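Local coordinates for protein SusD homolog (Bacteroides thetaiotaomicron, PDB 3SGH) that probably binds glycans at the cell surface, as a SusD-like outer membrane lipoprotein that would work beside a TonB-dependent transporter in carbohydrate uptake, at residues A207-K210 against A211-V215; Y102-A105 against Q106-R109. All coordinates share one frame; numbering follows the deposited sequence.

Contact 1 (207-210 with 211-215) and contact 2 (102-105 with 106-109) are each a local set of i to i+3 and i to i+4 interactions within a single helix, 204-217 and 100-120 respectively. Their centres are 20 Å apart and their nearest atoms about 11 Å apart, so they do not touch. Helix 181-198 relates them: Leu107 of contact 2 packs on its Trp184, Ala188 and Leu191, while Ala211 of contact 1 meets Leu193 and Ala196 further along. The two differ in burial. All the touching residues of contact 2 are buried, whereas contact 1 is partly buried and includes a water bridge. Neither includes a bound ligand.

Contact 1: A207-K210 against A211-V215; sequences AQTK and AQEAV
Ala211 donates its backbone N to the O of Ala207, one turn earlier, and its CB lies 3.4 Å from that same oxygen. The methyl also faces Leu193 and Ala196 of helix 181-198, which places this side of the helix against its neighbour. Gln212 repeats the backbone bond to Gln208 and adds one between side chains: NE2 of Gln208 gives a hydrogen to OE1 of Gln212 at 2.9 Å, nearly straight at 169°. The two chains run side by side in the same direction, but their amide planes stand 84° apart. OE1 lies close to the amide plane of Gln208, while the donor stands well out of the carbonyl plane of Gln212, off its lone pairs. That oxygen also accepts from the backbone N of Asn335. An alanine in place of Gln212 would probably leave the Gln208 amide free to turn and the Asn335 N-H without this acceptor. Glu213 has CG anti to its carbonyl carbon (chi1 -71°), which sends the chain back over the preceding turn; OE2 comes 3.6 Å from CG2 of Thr209, and OE1 lies 3.7 Å from CD of Lys210. NZ of Lys210 remains 4.2 Å from OE1 of Glu213, beyond a salt bridge, but a water joins it to OE2; a second bridge, at OE1, is doubtful. The direct ion pair of Glu213 is with Lys192. Ala214 closes the set with its N bonded to the O of Lys210. The backbone bonds are those of an ordinary alpha-helix, amphipathic here: Ala211 and Ala214 are buried against helix 181-198 of the alpha-alpha superhelix, Thr209 is exposed, and Lys210 and Glu213 partly so.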
loop_
_atom_site.group_PDB
_atom_site.type_symbol
_atom_site.label_atom_id
_atom_site.label_comp_id
_atom_site.label_asym_id
_atom_site.label_seq_id
_atom_site.Cartn_x
_atom_site.Cartn_y
_atom_site.Cartn_z
ATOM N N ALA A 207 6.814 -17.756 -6.975
ATOM C CA ALA A 207 5.615 -16.994 -6.661
ATOM C C ALA A 207 4.331 -17.834 -6.793
ATOM O O ALA A 207 3.436 -17.775 -5.950
ATOM C CB ALA A 207 5.512 -15.752 -7.514
ATOM N N GLN A 208 4.197 -18.541 -7.900
ATOM C CA GLN A 208 3.071 -19.409 -8.102
ATOM C C GLN A 208 2.901 -20.404 -6.958
ATOM O O GLN A 208 1.772 -20.615 -6.467
ATOM C CB GLN A 208 3.154 -20.170 -9.437
ATOM C CG GLN A 208 1.973 -21.112 -9.646
ATOM C CD GLN A 208 1.899 -21.713 -11.071
ATOM O OE1 GLN A 208 2.772 -21.475 -11.894
ATOM N NE2 GLN A 208 0.847 -22.496 -11.342
ATOM N N THR A 209 3.986 -21.066 -6.585
ATOM C CA THR A 209 3.935 -22.012 -5.482
ATOM C C THR A 209 3.437 -21.395 -4.197
ATOM O O THR A 209 2.527 -21.914 -3.540
ATOM C CB THR A 209 5.299 -22.648 -5.249
ATOM O OG1 THR A 209 5.665 -23.365 -6.419
ATOM C CG2 THR A 209 5.234 -23.662 -4.079
ATOM N N LYS A 210 4.004 -20.259 -3.818
ATOM C CA LYS A 210 3.516 -19.575 -2.629
ATOM C C LYS A 210 2.040 -19.111 -2.726
ATOM O O LYS A 210 1.267 -19.235 -1.737
ATOM C CB LYS A 210 4.388 -18.360 -2.299
ATOM C CG LYS A 210 5.817 -18.713 -1.931
ATOM C CD LYS A 210 5.890 -19.461 -0.624
ATOM C CE LYS A 210 7.296 -19.760 -0.174
ATOM N NZ LYS A 210 7.737 -21.145 -0.472
ATOM N N ALA A 211 1.655 -18.607 -3.893
ATOM C CA ALA A 211 0.285 -18.101 -4.089
ATOM C C ALA A 211 -0.718 -19.255 -3.942
ATOM O O ALA A 211 -1.774 -19.122 -3.287
ATOM C CB ALA A 211 0.132 -17.419 -5.426
ATOM N N GLN A 212 -0.408 -20.375 -4.565
ATOM C CA GLN A 212 -1.270 -21.567 -4.492
ATOM C C GLN A 212 -1.377 -22.111 -3.059
ATOM O O GLN A 212 -2.479 -22.462 -2.608
ATOM C CB GLN A 212 -0.869 -22.624 -5.524
ATOM C CG GLN A 212 -1.210 -22.136 -6.917
ATOM C CD GLN A 212 -0.847 -23.015 -8.074
ATOM O OE1 GLN A 212 -1.115 -22.642 -9.215
ATOM N NE2 GLN A 212 -0.293 -24.191 -7.813
ATOM N N GLU A 213 -0.271 -22.151 -2.338
ATOM C CA GLU A 213 -0.317 -22.465 -0.908
ATOM C C GLU A 213 -1.226 -21.538 -0.145
ATOM O O GLU A 213 -2.000 -21.984 0.717
ATOM C CB GLU A 213 1.066 -22.432 -0.288
ATOM C CG GLU A 213 1.971 -23.591 -0.709
ATOM C CD GLU A 213 3.432 -23.378 -0.312
ATOM O OE1 GLU A 213 3.778 -22.366 0.367
ATOM O OE2 GLU A 213 4.260 -24.229 -0.697
ATOM N N ALA A 214 -1.079 -20.230 -0.397
ATOM C CA ALA A 214 -1.900 -19.214 0.242
ATOM C C ALA A 214 -3.376 -19.452 -0.005
ATOM O O ALA A 214 -4.174 -19.394 0.939
ATOM C CB ALA A 214 -1.515 -17.823 -0.204
ATOM N N VAL A 215 -3.730 -19.779 -1.246
ATOM C CA VAL A 215 -5.126 -20.006 -1.604
ATOM C C VAL A 215 -5.696 -21.238 -0.897
ATOM O O VAL A 215 -6.797 -21.188 -0.375
ATOM C CB VAL A 215 -5.291 -20.100 -3.144
ATOM C CG1 VAL A 215 -6.735 -20.501 -3.500
ATOM C CG2 VAL A 215 -4.928 -18.764 -3.727
HETATM O O HOH W 1 5.908 -22.451 1.557
HETATM O O HOH W 2 6.849 -23.803 -0.750
#

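Contact 2: Y102-A105 against Q106-R109; sequences YAMA and QLTR
Gln106 lays its side chain over one face of the Tyr102 ring, with CG 4.0 Å from the ring centroid and 18° off the normal, a CH-pi contact. Beyond CG the amide continues across the ring, its plane only 22° from that of the tyrosine, and CD comes within 3.5 Å of CE2 of Tyr102. With CG anti to the backbone N, Tyr102 swings its ring outward with a lean toward the next turn, where Gln106 crosses it. Tyr102 OH and Gln106 OE1 find their partners outside the pair: although OH of Tyr102 and NE2 of Gln106 are 3.4 Å apart, the angle is too poor for a hydrogen bond. OH pairs instead with Glu92, and OE1 of Gln106 accepts from ND2 of Asn153.

Met104 O receives two donors from Thr108, the backbone N at 3.0 Å and OG1 at 2.7 Å, which arrive from opposite faces of the carbonyl plane. The first torsion of Thr108 (chi1 -53°) sets OG1 beside its own backbone N, close enough to reach back to this carbonyl, and the hydroxyl is also hydrogen-bonded to Tyr28. Backbone N atoms of Gln106, Leu107 and Arg109 are taken up by O of Tyr102, Ala103 and Ala105. NE of Arg109 bonds to Tyr85 OH. On the apolar side, CE of selenomethionine Met104 lies 4.1 Å from CD2 of Leu107, and both side chains rest on Trp184. A threonine hydroxyl returning to the i-4 carbonyl is a familiar feature of buried alpha-helices, and helix 100-120 here packs among helices 87-95, 140-162 and 181-198 of the alpha-alpha superhelix.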
loop_
_atom_site.group_PDB
_atom_site.type_symbol
_atom_site.label_atom_id
_atom_site.label_comp_id
_atom_site.label_asym_id
_atom_site.label_seq_id
_atom_site.Cartn_x
_atom_site.Cartn_y
_atom_site.Cartn_z
ATOM N N TYR A 102 4.214 -15.215 19.693
ATOM C CA TYR A 102 5.363 -15.229 18.820
ATOM C C TYR A 102 4.943 -15.205 17.359
ATOM O O TYR A 102 5.533 -14.480 16.558
ATOM C CB TYR A 102 6.243 -16.443 19.087
ATOM C CG TYR A 102 7.426 -16.512 18.190
ATOM C CD1 TYR A 102 8.408 -15.526 18.233
ATOM C CD2 TYR A 102 7.598 -17.582 17.298
ATOM C CE1 TYR A 102 9.519 -15.589 17.408
ATOM C CE2 TYR A 102 8.728 -17.644 16.476
ATOM C CZ TYR A 102 9.681 -16.647 16.560
ATOM O OH TYR A 102 10.816 -16.691 15.751
ATOM N N ALA A 103 3.936 -16.014 17.003
ATOM C CA ALA A 103 3.386 -16.017 15.655
ATOM C C ALA A 103 2.969 -14.592 15.270
ATOM O O ALA A 103 3.266 -14.123 14.163
ATOM C CB ALA A 103 2.207 -16.957 15.577
HETATM N N MSE A 104 2.252 -13.903 16.164
HETATM C CA MSE A 104 1.815 -12.537 15.856
HETATM C C MSE A 104 2.978 -11.569 15.713
HETATM O O MSE A 104 2.905 -10.631 14.927
HETATM C CB MSE A 104 0.798 -12.030 16.885
HETATM C CG MSE A 104 -0.511 -12.782 16.820
HETATM SE SE MSE A 104 -1.442 -12.558 15.194
HETATM C CE MSE A 104 -1.113 -10.633 14.952
ATOM N N ALA A 105 4.056 -11.781 16.483
ATOM C CA ALA A 105 5.246 -10.924 16.372
ATOM C C ALA A 105 5.932 -11.151 15.021
ATOM O O ALA A 105 6.331 -10.210 14.359
ATOM C CB ALA A 105 6.204 -11.174 17.547
ATOM N N GLN A 106 5.966 -12.395 14.572
ATOM C CA GLN A 106 6.514 -12.736 13.263
ATOM C C GLN A 106 5.697 -12.133 12.129
ATOM O O GLN A 106 6.248 -11.540 11.195
ATOM C CB GLN A 106 6.507 -14.254 13.100
ATOM C CG GLN A 106 7.613 -14.940 13.819
ATOM C CD GLN A 106 7.761 -16.382 13.366
ATOM O OE1 GLN A 106 6.805 -17.153 13.413
ATOM N NE2 GLN A 106 8.945 -16.726 12.898
ATOM N N LEU A 107 4.395 -12.320 12.209
ATOM C CA LEU A 107 3.477 -11.752 11.192
ATOM C C LEU A 107 3.598 -10.216 11.094
ATOM O O LEU A 107 3.632 -9.638 10.021
ATOM C CB LEU A 107 2.062 -12.167 11.482
ATOM C CG LEU A 107 0.966 -11.578 10.579
ATOM C CD1 LEU A 107 1.151 -12.009 9.113
ATOM C CD2 LEU A 107 -0.425 -12.044 11.146
ATOM N N THR A 108 3.659 -9.573 12.232
ATOM C CA THR A 108 3.717 -8.134 12.309
ATOM C C THR A 108 5.056 -7.586 11.787
ATOM O O THR A 108 5.059 -6.582 11.043
ATOM C CB THR A 108 3.366 -7.629 13.729
ATOM O OG1 THR A 108 2.103 -8.183 14.152
ATOM C CG2 THR A 108 3.253 -6.100 13.738
ATOM N N ARG A 109 6.152 -8.248 12.142
ATOM C CA ARG A 109 7.470 -7.951 11.571
ATOM C C ARG A 109 7.480 -8.115 10.074
ATOM O O ARG A 109 7.912 -7.237 9.378
ATOM C CB ARG A 109 8.511 -8.878 12.168
ATOM C CG ARG A 109 9.953 -8.598 11.765
ATOM C CD ARG A 109 10.834 -9.601 12.372
ATOM N NE ARG A 109 12.231 -9.405 11.993
ATOM C CZ ARG A 109 13.145 -10.358 11.925
ATOM N NH1 ARG A 109 12.823 -11.650 12.088
ATOM N NH2 ARG A 109 14.381 -10.006 11.609
#